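Local atomic coordinates of internalin (Listeria monocytogenes serotype 4b, PDB entry 4FMZ), a protein that probably acts as a cell-surface adhesin in host-cell attachment and invasion, using a curved leucine-rich-repeat solenoid capped by an N-terminal internalin domain. Residues A[6-11]-A[62-67]; A[14-19]-A[23-28]; A[29-34]-A[40-45]; A[146-151]-A[165-170]. One frame throughout, in Å; residues are numbered along the deposited sequence.

Interaction 1: A[6-11]-A[62-67]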
loop_
_atom_site.group_PDB
_atom_site.type_symbol
_atom_site.label_atom_id
_atom_site.label_comp_id
_atom_site.label_asym_id
_atom_site.label_seq_id
_atom_site.Cartn_x
_atom_site.Cartn_y
_atom_site.Cartn_z
ATOM N N ALA A 6 -1.894 -40.195 -16.666
ATOM C CA ALA A 6 -0.853 -41.118 -17.146
ATOM C C ALA A 6 0.572 -40.857 -16.632
ATOM O O ALA A 6 1.303 -41.812 -16.417
ATOM C CB ALA A 6 -0.830 -41.128 -18.664
ATOM N N THR A 7 0.953 -39.587 -16.431
ATOM C CA THR A 7 2.281 -39.165 -15.954
ATOM C C THR A 7 2.539 -39.494 -14.471
ATOM O O THR A 7 3.641 -39.258 -13.975
ATOM C CB THR A 7 2.415 -37.654 -16.129
ATOM O OG1 THR A 7 1.223 -37.037 -15.633
ATOM C CG2 THR A 7 2.651 -37.245 -17.565
ATOM N N LEU A 8 1.516 -39.978 -13.764
ATOM C CA LEU A 8 1.543 -40.288 -12.340
ATOM C C LEU A 8 1.167 -41.760 -12.069
ATOM O O LEU A 8 0.417 -42.322 -12.857
ATOM C CB LEU A 8 0.578 -39.349 -11.617
ATOM C CG LEU A 8 0.869 -37.859 -11.699
ATOM C CD1 LEU A 8 -0.294 -37.069 -11.192
ATOM C CD2 LEU A 8 2.093 -37.513 -10.897
ATOM N N PRO A 9 1.678 -42.434 -11.009
ATOM C CA PRO A 9 2.590 -41.936 -9.958
ATOM C C PRO A 9 4.014 -41.784 -10.461
ATOM O O PRO A 9 4.430 -42.499 -11.372
ATOM C CB PRO A 9 2.481 -43.005 -8.861
ATOM C CG PRO A 9 2.128 -44.257 -9.591
ATOM C CD PRO A 9 1.295 -43.839 -10.770
ATOM N N ALA A 10 4.744 -40.821 -9.901
ATOM C CA ALA A 10 6.104 -40.562 -10.332
ATOM C C ALA A 10 6.921 -39.888 -9.227
ATOM O O ALA A 10 6.331 -39.264 -8.340
ATOM C CB ALA A 10 6.091 -39.683 -11.586
ATOM N N PRO A 11 8.267 -39.995 -9.260
ATOM C CA PRO A 11 9.084 -39.289 -8.250
ATOM C C PRO A 11 8.845 -37.776 -8.272
ATOM O O PRO A 11 8.628 -37.196 -9.344
ATOM C CB PRO A 11 10.521 -39.621 -8.670
ATOM C CG PRO A 11 10.400 -40.908 -9.445
ATOM C CD PRO A 11 9.123 -40.728 -10.213
ATOM N N ILE A 62 3.626 -27.807 -11.087
ATOM C CA ILE A 62 2.607 -27.236 -10.192
ATOM C C ILE A 62 1.191 -27.418 -10.762
ATOM O O ILE A 62 0.228 -27.445 -9.990
ATOM C CB ILE A 62 2.900 -25.758 -9.811
ATOM C CG1 ILE A 62 2.339 -25.455 -8.404
ATOM C CG2 ILE A 62 2.399 -24.744 -10.883
ATOM C CD1 ILE A 62 2.952 -24.272 -7.707
ATOM N N GLU A 63 1.084 -27.613 -12.092
ATOM C CA GLU A 63 -0.195 -27.840 -12.761
ATOM C C GLU A 63 -0.920 -29.115 -12.230
ATOM O O GLU A 63 -2.125 -29.218 -12.444
ATOM C CB GLU A 63 -0.043 -27.870 -14.302
ATOM C CG GLU A 63 0.792 -29.012 -14.867
ATOM C CD GLU A 63 2.304 -28.868 -14.884
ATOM O OE1 GLU A 63 2.827 -27.867 -14.343
ATOM O OE2 GLU A 63 2.972 -29.780 -15.425
ATOM N N TYR A 64 -0.220 -30.033 -11.492
ATOM C CA TYR A 64 -0.825 -31.245 -10.902
ATOM C C TYR A 64 -1.523 -30.998 -9.559
ATOM O O TYR A 64 -2.281 -31.859 -9.075
ATOM C CB TYR A 64 0.217 -32.340 -10.709
ATOM C CG TYR A 64 0.670 -32.933 -12.017
ATOM C CD1 TYR A 64 -0.160 -33.786 -12.745
ATOM C CD2 TYR A 64 1.922 -32.632 -12.542
ATOM C CE1 TYR A 64 0.268 -34.368 -13.931
ATOM C CE2 TYR A 64 2.358 -33.196 -13.732
ATOM C CZ TYR A 64 1.526 -34.069 -14.419
ATOM O OH TYR A 64 1.920 -34.600 -15.608
ATOM N N LEU A 65 -1.268 -29.824 -8.965
ATOM C CA LEU A 65 -1.886 -29.431 -7.703
ATOM C C LEU A 65 -3.244 -28.793 -8.019
ATOM O O LEU A 65 -3.467 -27.620 -7.735
ATOM C CB LEU A 65 -0.939 -28.469 -6.943
ATOM C CG LEU A 65 0.124 -29.111 -6.036
ATOM C CD1 LEU A 65 1.059 -30.047 -6.803
ATOM C CD2 LEU A 65 0.940 -28.063 -5.354
ATOM N N THR A 66 -4.153 -29.580 -8.625
ATOM C CA THR A 66 -5.454 -29.118 -9.096
ATOM C C THR A 66 -6.362 -28.592 -7.980
ATOM O O THR A 66 -7.221 -27.767 -8.290
ATOM C CB THR A 66 -6.145 -30.190 -9.918
ATOM O OG1 THR A 66 -6.199 -31.401 -9.163
ATOM C CG2 THR A 66 -5.455 -30.422 -11.249
ATOM N N ASN A 67 -6.141 -28.978 -6.701
ATOM C CA ASN A 67 -6.975 -28.473 -5.609
ATOM C C ASN A 67 -6.332 -27.313 -4.850
ATOM O O ASN A 67 -6.847 -26.905 -3.809
ATOM C CB ASN A 67 -7.329 -29.598 -4.660
ATOM C CG ASN A 67 -8.361 -30.522 -5.241
ATOM O OD1 ASN A 67 -9.353 -30.109 -5.843
ATOM N ND2 ASN A 67 -8.109 -31.804 -5.115
#
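Tyr-64 reaches from segment 62-67 to two consecutive residues near the N terminus of the model, meeting Thr-7 with its hydroxyl and Leu-8 with one flank of its ring carbons. The segment starts as a 3-10 turn over residues 62-64, closed by a bond from Leu-65 N to Ile-62 O (3.0 Å). Within that turn Ile-62 is buried, and Glu-63 OE1 accepts from the backbone N of Gly-61.

With CG of Tyr-64 placed beside the backbone N (chi1 -71°), the ring extends away from the turn toward segment 6-11. Its OH forms a short hydrogen bond of 2.5 Å with Thr-7 OG1, in which either hydroxyl may donate. Thr-7 CG2 lies 3.4 Å from the same Tyr-64 OH, so the threonine meets the phenol oxygen with its methyl as well as its hydroxyl. Leu-8 and Tyr-64 run past each other in opposite directions. Here CD1 of Leu-8 does the touching, lying obliquely to the ring at 3.6 Å from Tyr-64 CD1.

Beyond the tyrosine, Leu-65 sits at the centre of an inverse gamma turn and drops its side chain into the core, onto Phe-16 and Leu-49. The contact lies at the surface where the cap meets the first repeats: Leu-8 and Tyr-64 both rest on Ile-15 of helix 12-15 and Leu-43 of helix 40-43, while strand 10-11 pairs antiparallel with strand 37-38.

Interaction 2: A[14-19]-A[23-28]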
loop_
_atom_site.group_PDB
_atom_site.type_symbol
_atom_site.label_atom_id
_atom_site.label_comp_id
_atom_site.label_asym_id
_atom_site.label_seq_id
_atom_site.Cartn_x
_atom_site.Cartn_y
_atom_site.Cartn_z
ATOM N N GLN A 14 10.860 -35.849 -10.675
ATOM C CA GLN A 14 10.532 -36.115 -12.083
ATOM C C GLN A 14 9.452 -35.130 -12.536
ATOM O O GLN A 14 9.444 -34.699 -13.696
ATOM C CB GLN A 14 10.050 -37.560 -12.305
ATOM C CG GLN A 14 9.617 -37.871 -13.748
ATOM C CD GLN A 14 9.053 -39.264 -13.916
ATOM O OE1 GLN A 14 9.686 -40.263 -13.572
ATOM N NE2 GLN A 14 7.869 -39.366 -14.497
ATOM N N ILE A 15 8.495 -34.843 -11.635
ATOM C CA ILE A 15 7.340 -33.983 -11.898
ATOM C C ILE A 15 7.736 -32.510 -11.730
ATOM O O ILE A 15 7.318 -31.672 -12.534
ATOM C CB ILE A 15 6.148 -34.387 -10.967
ATOM C CG1 ILE A 15 5.693 -35.863 -11.170
ATOM C CG2 ILE A 15 4.977 -33.414 -11.087
ATOM C CD1 ILE A 15 5.043 -36.246 -12.611
ATOM N N PHE A 16 8.524 -32.207 -10.692
ATOM C CA PHE A 16 8.970 -30.849 -10.349
ATOM C C PHE A 16 10.467 -30.732 -10.631
ATOM O O PHE A 16 11.271 -31.031 -9.755
ATOM C CB PHE A 16 8.635 -30.535 -8.873
ATOM C CG PHE A 16 7.163 -30.641 -8.549
ATOM C CD1 PHE A 16 6.322 -29.548 -8.698
ATOM C CD2 PHE A 16 6.613 -31.844 -8.115
ATOM C CE1 PHE A 16 4.966 -29.649 -8.399
ATOM C CE2 PHE A 16 5.252 -31.943 -7.826
ATOM C CZ PHE A 16 4.435 -30.854 -7.998
ATOM N N PRO A 17 10.866 -30.339 -11.862
ATOM C CA PRO A 17 12.303 -30.299 -12.189
ATOM C C PRO A 17 13.106 -29.263 -11.389
ATOM O O PRO A 17 14.319 -29.436 -11.279
ATOM C CB PRO A 17 12.313 -29.987 -13.690
ATOM C CG PRO A 17 10.990 -29.274 -13.942
ATOM C CD PRO A 17 10.041 -30.003 -13.042
ATOM N N ASP A 18 12.455 -28.220 -10.820
ATOM C CA ASP A 18 13.121 -27.226 -9.977
ATOM C C ASP A 18 13.384 -27.823 -8.594
ATOM O O ASP A 18 12.448 -28.262 -7.928
ATOM C CB ASP A 18 12.293 -25.941 -9.856
ATOM C CG ASP A 18 12.988 -24.856 -9.041
ATOM O OD1 ASP A 18 13.828 -24.133 -9.617
ATOM O OD2 ASP A 18 12.735 -24.779 -7.811
ATOM N N ALA A 19 14.654 -27.801 -8.156
ATOM C CA ALA A 19 15.096 -28.357 -6.877
ATOM C C ALA A 19 14.377 -27.737 -5.670
ATOM O O ALA A 19 13.971 -28.485 -4.789
ATOM C CB ALA A 19 16.603 -28.189 -6.728
ATOM N N GLU A 23 11.664 -29.620 -3.266
ATOM C CA GLU A 23 11.870 -29.627 -1.814
ATOM C C GLU A 23 10.591 -29.195 -1.069
ATOM O O GLU A 23 10.241 -29.816 -0.074
ATOM C CB GLU A 23 13.075 -28.754 -1.413
ATOM C CG GLU A 23 13.297 -28.541 0.080
ATOM C CD GLU A 23 13.346 -29.754 0.988
ATOM O OE1 GLU A 23 13.713 -30.859 0.522
ATOM O OE2 GLU A 23 13.036 -29.581 2.188
ATOM N N GLY A 24 9.884 -28.191 -1.583
ATOM C CA GLY A 24 8.638 -27.717 -0.988
ATOM C C GLY A 24 7.520 -28.735 -1.043
ATOM O O GLY A 24 6.716 -28.821 -0.109
ATOM N N ILE A 25 7.448 -29.498 -2.158
ATOM C CA ILE A 25 6.478 -30.581 -2.344
ATOM C C ILE A 25 6.808 -31.710 -1.350
ATOM O O ILE A 25 5.905 -32.207 -0.674
ATOM C CB ILE A 25 6.428 -31.075 -3.831
ATOM C CG1 ILE A 25 5.963 -29.940 -4.792
ATOM C CG2 ILE A 25 5.536 -32.321 -3.997
ATOM C CD1 ILE A 25 4.516 -29.392 -4.592
ATOM N N ARG A 26 8.103 -32.098 -1.256
ATOM C CA ARG A 26 8.585 -33.119 -0.316
ATOM C C ARG A 26 8.211 -32.737 1.118
ATOM O O ARG A 26 7.641 -33.562 1.831
ATOM C CB ARG A 26 10.113 -33.298 -0.437
ATOM C CG ARG A 26 10.660 -34.425 0.454
ATOM C CD ARG A 26 12.019 -34.130 1.089
ATOM N NE ARG A 26 12.090 -32.883 1.872
ATOM C CZ ARG A 26 11.637 -32.714 3.117
ATOM N NH1 ARG A 26 11.009 -33.699 3.742
ATOM N NH2 ARG A 26 11.799 -31.556 3.737
ATOM N N ALA A 27 8.478 -31.465 1.506
ATOM C CA ALA A 27 8.208 -30.947 2.846
ATOM C C ALA A 27 6.716 -30.924 3.178
ATOM O O ALA A 27 6.355 -31.356 4.274
ATOM C CB ALA A 27 8.802 -29.558 3.016
ATOM N N VAL A 28 5.849 -30.450 2.258
ATOM C CA VAL A 28 4.412 -30.375 2.533
ATOM C C VAL A 28 3.799 -31.794 2.658
ATOM O O VAL A 28 2.902 -31.982 3.478
ATOM C CB VAL A 28 3.635 -29.464 1.536
ATOM C CG1 VAL A 28 3.481 -30.099 0.150
ATOM C CG2 VAL A 28 2.282 -29.035 2.101
#
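Near-identical first torsions bring Phe-16 and Ile-25 together: chi1 is -59° in the phenylalanine and -62° in the isoleucine, which sets Phe-16 CG and Ile-25 CG1 each beside its own backbone N and turns the two side chains toward each other, just past the end of helix 12-15 and against helix 19-29. They cross at about a right angle. The isoleucine approaches over one face of the ring, and its CG1 lies 3.6 Å from the centroid of the Phe-16 ring, only 8° off the normal, a well-centred CH-pi contact. The two methyls also touch ring carbons, CD1 of Ile-25 at 3.7 Å from Phe-16 CZ and CG2 of Ile-25 at 3.9 Å from Phe-16 CE2.

The backbones are joined where the second helix starts. Glu-23 N donates to Ala-19 O at 3.0 Å, an i to i+4 bond of the first turn. Asp-18 is the N-cap: its OD2 receives the backbone N of Leu-21, and its OD1 binds the backbone N of Ala-57, linking the helix start to the chain further on. One turn along, Arg-26 grips the carboxylate of Glu-23 side-on, through NE to OE1 at 2.9 Å and NH2 to OE2 at 2.8 Å; the carboxylate carbon lies at the edge of the guanidinium, in its plane.

Within this two-helix part of the internalin cap, Leu-21 and Ala-22 also pack on Phe-16. The buried Phe-16 and Ile-25 side chains bring no polar atom that needs a partner, whereas Glu-23 and Arg-26 pair their opposite charges nearer the surface.

Interaction 3: A[29-34]-A[40-45]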
loop_
_atom_site.group_PDB
_atom_site.type_symbol
_atom_site.label_atom_id
_atom_site.label_comp_id
_atom_site.label_asym_id
_atom_site.label_seq_id
_atom_site.Cartn_x
_atom_site.Cartn_y
_atom_site.Cartn_z
ATOM N N LEU A 29 4.297 -32.781 1.889
ATOM C CA LEU A 29 3.770 -34.143 1.936
ATOM C C LEU A 29 4.510 -35.020 2.962
ATOM O O LEU A 29 4.159 -36.187 3.132
ATOM C CB LEU A 29 3.827 -34.779 0.536
ATOM C CG LEU A 29 2.837 -34.220 -0.510
ATOM C CD1 LEU A 29 3.250 -34.618 -1.913
ATOM C CD2 LEU A 29 1.390 -34.667 -0.244
ATOM N N GLN A 30 5.526 -34.446 3.645
ATOM C CA GLN A 30 6.380 -35.088 4.656
ATOM C C GLN A 30 6.988 -36.404 4.119
ATOM O O GLN A 30 6.971 -37.451 4.777
ATOM C CB GLN A 30 5.643 -35.269 5.991
ATOM C CG GLN A 30 5.398 -33.909 6.648
ATOM C CD GLN A 30 4.876 -33.962 8.039
ATOM O OE1 GLN A 30 5.138 -34.888 8.801
ATOM N NE2 GLN A 30 4.149 -32.921 8.403
ATOM N N LYS A 31 7.541 -36.322 2.898
ATOM C CA LYS A 31 8.247 -37.435 2.255
ATOM C C LYS A 31 9.701 -37.392 2.719
ATOM O O LYS A 31 10.180 -36.332 3.131
ATOM C CB LYS A 31 8.141 -37.358 0.714
ATOM C CG LYS A 31 6.721 -37.546 0.160
ATOM C CD LYS A 31 6.249 -38.978 0.210
ATOM C CE LYS A 31 4.806 -39.101 -0.223
ATOM N NZ LYS A 31 4.290 -40.469 0.001
ATOM N N ALA A 32 10.403 -38.522 2.676
ATOM C CA ALA A 32 11.801 -38.564 3.113
ATOM C C ALA A 32 12.748 -37.863 2.129
ATOM O O ALA A 32 13.746 -37.293 2.555
ATOM C CB ALA A 32 12.240 -40.007 3.296
ATOM N N SER A 33 12.447 -37.914 0.822
ATOM C CA SER A 33 13.334 -37.403 -0.228
ATOM C C SER A 33 12.558 -36.900 -1.446
ATOM O O SER A 33 11.429 -37.326 -1.672
ATOM C CB SER A 33 14.278 -38.532 -0.662
ATOM O OG SER A 33 15.011 -38.267 -1.848
ATOM N N VAL A 34 13.193 -36.031 -2.262
ATOM C CA VAL A 34 12.620 -35.524 -3.524
ATOM C C VAL A 34 12.597 -36.657 -4.578
ATOM O O VAL A 34 11.950 -36.520 -5.615
ATOM C CB VAL A 34 13.344 -34.253 -4.065
ATOM C CG1 VAL A 34 13.169 -33.069 -3.109
ATOM C CG2 VAL A 34 14.828 -34.519 -4.358
ATOM N N GLN A 40 -1.295 -39.232 -7.720
ATOM C CA GLN A 40 -2.211 -38.178 -8.126
ATOM C C GLN A 40 -3.022 -37.722 -6.908
ATOM O O GLN A 40 -3.228 -36.524 -6.725
ATOM C CB GLN A 40 -3.134 -38.705 -9.235
ATOM C CG GLN A 40 -4.080 -37.638 -9.802
ATOM C CD GLN A 40 -5.002 -38.187 -10.843
ATOM O OE1 GLN A 40 -4.674 -39.119 -11.572
ATOM N NE2 GLN A 40 -6.169 -37.591 -10.965
ATOM N N GLU A 41 -3.449 -38.696 -6.071
ATOM C CA GLU A 41 -4.226 -38.487 -4.851
ATOM C C GLU A 41 -3.469 -37.589 -3.874
ATOM O O GLU A 41 -4.076 -36.682 -3.316
ATOM C CB GLU A 41 -4.585 -39.834 -4.198
ATOM C CG GLU A 41 -5.478 -39.714 -2.975
ATOM C CD GLU A 41 -5.999 -41.022 -2.416
ATOM O OE1 GLU A 41 -6.806 -41.686 -3.106
ATOM O OE2 GLU A 41 -5.641 -41.361 -1.265
ATOM N N GLU A 42 -2.149 -37.825 -3.681
ATOM C CA GLU A 42 -1.327 -37.020 -2.780
ATOM C C GLU A 42 -1.147 -35.592 -3.305
ATOM O O GLU A 42 -1.212 -34.641 -2.516
ATOM C CB GLU A 42 0.040 -37.676 -2.559
ATOM C CG GLU A 42 -0.029 -38.921 -1.691
ATOM C CD GLU A 42 1.270 -39.692 -1.579
ATOM O OE1 GLU A 42 2.000 -39.792 -2.594
ATOM O OE2 GLU A 42 1.562 -40.194 -0.471
ATOM N N LEU A 43 -0.954 -35.430 -4.630
ATOM C CA LEU A 43 -0.793 -34.095 -5.219
ATOM C C LEU A 43 -2.103 -33.315 -5.170
ATOM O O LEU A 43 -2.088 -32.109 -4.917
ATOM C CB LEU A 43 -0.251 -34.156 -6.659
ATOM C CG LEU A 43 1.186 -34.664 -6.795
ATOM C CD1 LEU A 43 1.552 -34.852 -8.242
ATOM C CD2 LEU A 43 2.198 -33.742 -6.103
ATOM N N GLU A 44 -3.241 -34.026 -5.327
ATOM C CA GLU A 44 -4.569 -33.414 -5.255
ATOM C C GLU A 44 -4.983 -33.095 -3.798
ATOM O O GLU A 44 -5.996 -32.430 -3.595
ATOM C CB GLU A 44 -5.605 -34.310 -5.924
ATOM C CG GLU A 44 -5.514 -34.285 -7.440
ATOM C CD GLU A 44 -6.421 -35.270 -8.159
ATOM O OE1 GLU A 44 -7.094 -36.091 -7.489
ATOM O OE2 GLU A 44 -6.444 -35.228 -9.408
ATOM N N SER A 45 -4.182 -33.526 -2.792
ATOM C CA SER A 45 -4.461 -33.236 -1.382
ATOM C C SER A 45 -3.878 -31.870 -0.944
ATOM O O SER A 45 -4.227 -31.389 0.142
ATOM C CB SER A 45 -3.920 -34.346 -0.482
ATOM O OG SER A 45 -2.515 -34.274 -0.285
HETATM O O HOH W 1 3.520 -42.129 -2.743
#
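Leu-29 and Lys-31 lie either side of Gln-30, whose positive phi marks the Schellman motif ending helix 19-29, and both turn toward Glu-42 of helix 40-43 in the internalin cap. Lys-31, bent at chi2 (-75°), brings NZ to 2.8 Å from Glu-42 OE2. This salt bridge uses the syn side of the carboxylate, with the nitrogen 25° out of its plane. The other oxygen, Glu-42 OE1, takes a bond from water 1 at 2.8 Å and a further one from the backbone N of Thr-39, so both carboxylate oxygens are engaged; the water's own link to Lys-31 NZ is weak. Arg-26 NH1 satisfies the carbonyl of Lys-31.

Beside the ion pair, Leu-29 CD2 lies 3.5 Å from Glu-42 O, and Leu-29 CD1 makes a looser apolar contact with Leu-43 CD2 at 4.4 Å. Leu-29 and Lys-31 both touch Val-38 of the intervening strand. Along helix 40-43, Gln-40 NE2 donates to Glu-44 OE2 (2.8 Å) one turn on. Glu-42 O is doubly gripped by Ser-45, through its backbone N at 3.2 Å and its OG at 2.6 Å.

Interaction 4: A[146-151]-A[165-170]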
loop_
_atom_site.group_PDB
_atom_site.type_symbol
_atom_site.label_atom_id
_atom_site.label_comp_id
_atom_site.label_asym_id
_atom_site.label_seq_id
_atom_site.Cartn_x
_atom_site.Cartn_y
_atom_site.Cartn_z
ATOM N N SER A 146 1.959 1.574 -16.211
ATOM C CA SER A 146 1.360 2.908 -16.377
ATOM C C SER A 146 -0.146 2.853 -16.663
ATOM O O SER A 146 -0.863 3.776 -16.280
ATOM C CB SER A 146 2.059 3.697 -17.481
ATOM O OG SER A 146 1.847 3.114 -18.755
ATOM N N ASP A 147 -0.608 1.805 -17.360
ATOM C CA ASP A 147 -1.999 1.622 -17.757
ATOM C C ASP A 147 -2.782 0.740 -16.756
ATOM O O ASP A 147 -2.657 -0.493 -16.769
ATOM C CB ASP A 147 -2.059 1.019 -19.172
ATOM C CG ASP A 147 -3.438 0.952 -19.796
ATOM O OD1 ASP A 147 -4.420 1.281 -19.102
ATOM O OD2 ASP A 147 -3.535 0.550 -20.975
ATOM N N LEU A 148 -3.634 1.379 -15.936
ATOM C CA LEU A 148 -4.448 0.657 -14.952
ATOM C C LEU A 148 -5.858 0.323 -15.453
ATOM O O LEU A 148 -6.653 -0.185 -14.663
ATOM C CB LEU A 148 -4.569 1.461 -13.648
ATOM C CG LEU A 148 -3.304 1.677 -12.832
ATOM C CD1 LEU A 148 -3.599 2.559 -11.666
ATOM C CD2 LEU A 148 -2.682 0.345 -12.352
ATOM N N SER A 149 -6.170 0.557 -16.750
ATOM C CA SER A 149 -7.525 0.327 -17.276
ATOM C C SER A 149 -8.053 -1.115 -17.036
ATOM O O SER A 149 -9.236 -1.224 -16.702
ATOM C CB SER A 149 -7.653 0.724 -18.746
ATOM O OG SER A 149 -6.744 0.034 -19.590
ATOM N N PRO A 150 -7.231 -2.207 -17.052
ATOM C CA PRO A 150 -7.794 -3.547 -16.786
ATOM C C PRO A 150 -8.290 -3.768 -15.340
ATOM O O PRO A 150 -8.888 -4.805 -15.073
ATOM C CB PRO A 150 -6.626 -4.484 -17.106
ATOM C CG PRO A 150 -5.719 -3.687 -17.983
ATOM C CD PRO A 150 -5.812 -2.311 -17.450
ATOM N N LEU A 151 -8.079 -2.809 -14.419
ATOM C CA LEU A 151 -8.580 -2.920 -13.038
ATOM C C LEU A 151 -10.057 -2.493 -12.902
ATOM O O LEU A 151 -10.685 -2.831 -11.898
ATOM C CB LEU A 151 -7.756 -2.042 -12.079
ATOM C CG LEU A 151 -6.262 -2.287 -11.949
ATOM C CD1 LEU A 151 -5.676 -1.453 -10.802
ATOM C CD2 LEU A 151 -5.958 -3.746 -11.744
ATOM N N SER A 165 5.813 3.529 -9.915
ATOM C CA SER A 165 5.558 3.218 -11.318
ATOM C C SER A 165 5.438 4.468 -12.196
ATOM O O SER A 165 5.649 5.589 -11.734
ATOM C CB SER A 165 4.276 2.393 -11.425
ATOM O OG SER A 165 3.149 3.217 -11.180
ATOM N N LYS A 166 5.078 4.256 -13.469
ATOM C CA LYS A 166 4.892 5.321 -14.449
ATOM C C LYS A 166 3.399 5.727 -14.519
ATOM O O LYS A 166 3.003 6.453 -15.436
ATOM C CB LYS A 166 5.434 4.874 -15.822
ATOM C CG LYS A 166 6.955 4.778 -15.840
ATOM C CD LYS A 166 7.510 4.409 -17.200
ATOM C CE LYS A 166 9.003 4.175 -17.103
ATOM N NZ LYS A 166 9.634 3.999 -18.436
ATOM N N VAL A 167 2.587 5.302 -13.509
ATOM C CA VAL A 167 1.148 5.601 -13.430
ATOM C C VAL A 167 0.916 7.108 -13.238
ATOM O O VAL A 167 1.357 7.709 -12.257
ATOM C CB VAL A 167 0.386 4.762 -12.357
ATOM C CG1 VAL A 167 -0.999 5.355 -12.040
ATOM C CG2 VAL A 167 0.248 3.309 -12.808
ATOM N N LYS A 168 0.187 7.684 -14.194
ATOM C CA LYS A 168 -0.234 9.080 -14.233
ATOM C C LYS A 168 -1.734 9.174 -14.007
ATOM O O LYS A 168 -2.200 9.865 -13.098
ATOM C CB LYS A 168 0.105 9.693 -15.605
ATOM C CG LYS A 168 1.450 10.371 -15.686
ATOM C CD LYS A 168 1.326 11.759 -16.300
ATOM C CE LYS A 168 2.651 12.486 -16.253
ATOM N NZ LYS A 168 2.930 13.071 -14.912
ATOM N N ASP A 169 -2.482 8.452 -14.862
ATOM C CA ASP A 169 -3.935 8.442 -14.957
ATOM C C ASP A 169 -4.567 7.455 -13.970
ATOM O O ASP A 169 -4.419 6.250 -14.113
ATOM C CB ASP A 169 -4.332 8.120 -16.405
ATOM C CG ASP A 169 -5.802 8.284 -16.714
ATOM O OD1 ASP A 169 -6.573 8.606 -15.785
ATOM O OD2 ASP A 169 -6.185 8.071 -17.880
ATOM N N VAL A 170 -5.288 7.980 -12.974
ATOM C CA VAL A 170 -5.916 7.138 -11.957
ATOM C C VAL A 170 -7.439 6.967 -12.244
ATOM O O VAL A 170 -8.154 6.450 -11.386
ATOM C CB VAL A 170 -5.622 7.630 -10.503
ATOM C CG1 VAL A 170 -4.126 7.588 -10.205
ATOM C CG2 VAL A 170 -6.179 9.028 -10.226
HETATM O O HOH W 2 -1.008 6.527 -16.490
HETATM O O HOH W 3 -3.999 4.297 -15.957
#
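Two successive turns of the internalin leucine-rich-repeat solenoid meet where Ser-146 and Leu-148 lie against Lys-166 and Val-167, in the loops that follow strands 136-138 and 159-161. Asp-147 and Leu-148 stand 22 residues before Asp-169 and Val-170, their counterparts in the next coil.

The buried part of the contact is Leu-148 on Val-167. The two side chains cross at about a right angle, with Leu-148 CD1 3.8 Å from Val-167 CG1. A chi1 of 165° puts CG1 of the valine opposite its own backbone N and leaves CG2 beside that nitrogen, from where Val-167 CG2 also reaches Ser-146 O at 3.7 Å. Nearer the surface, Ser-146 CB packs on Lys-166 O at 3.6 Å, and the lysine chain then runs off, extended, away from the neighbouring coil.

Each loop also has internal side-chain-to-backbone bonds. Asp-147 OD1 accepts from both Ser-149 N and Ser-149 OG, which arrive from the same face of the carboxylate; the first bond makes an Asx turn ahead of the 3-10 segment 149-151. In the next coil, Asp-169 OD1 bonds to Thr-171 OG1. Ser-165 OG accepts from Val-167 N, forming an ST turn.

No direct hydrogen bond joins the segments, and water takes that place. Water 2 donates to Ser-146 O and accepts from Lys-168 N, both at 2.8 Å. Water 3 binds three backbone atoms, accepting from Leu-148 N (2.9 Å) and donating to Ser-146 O (3.2 Å) and to Asp-169 O (2.7 Å).

Interactions 1, 2 and 3 cluster at the N-terminal end of the chain, their centres 9 to 11 Å apart. Interactions 2 and 3 come one after the other along the chain, and both are nested inside the loop closed by interaction 1, which ties the start of the chain to the first repeats. Ile-15 and Phe-16 link interaction 2 to interaction 1, Leu-43 links interaction 3 to interaction 1, and Arg-26 with the backbone of Lys-31 links interactions 2 and 3. Interaction 4 follows later, with its centre about 37 to 42 Å from the other three, within the parallel-stranded solenoid. The cap thus closes one end of the array, while contacts between adjacent coils build its length.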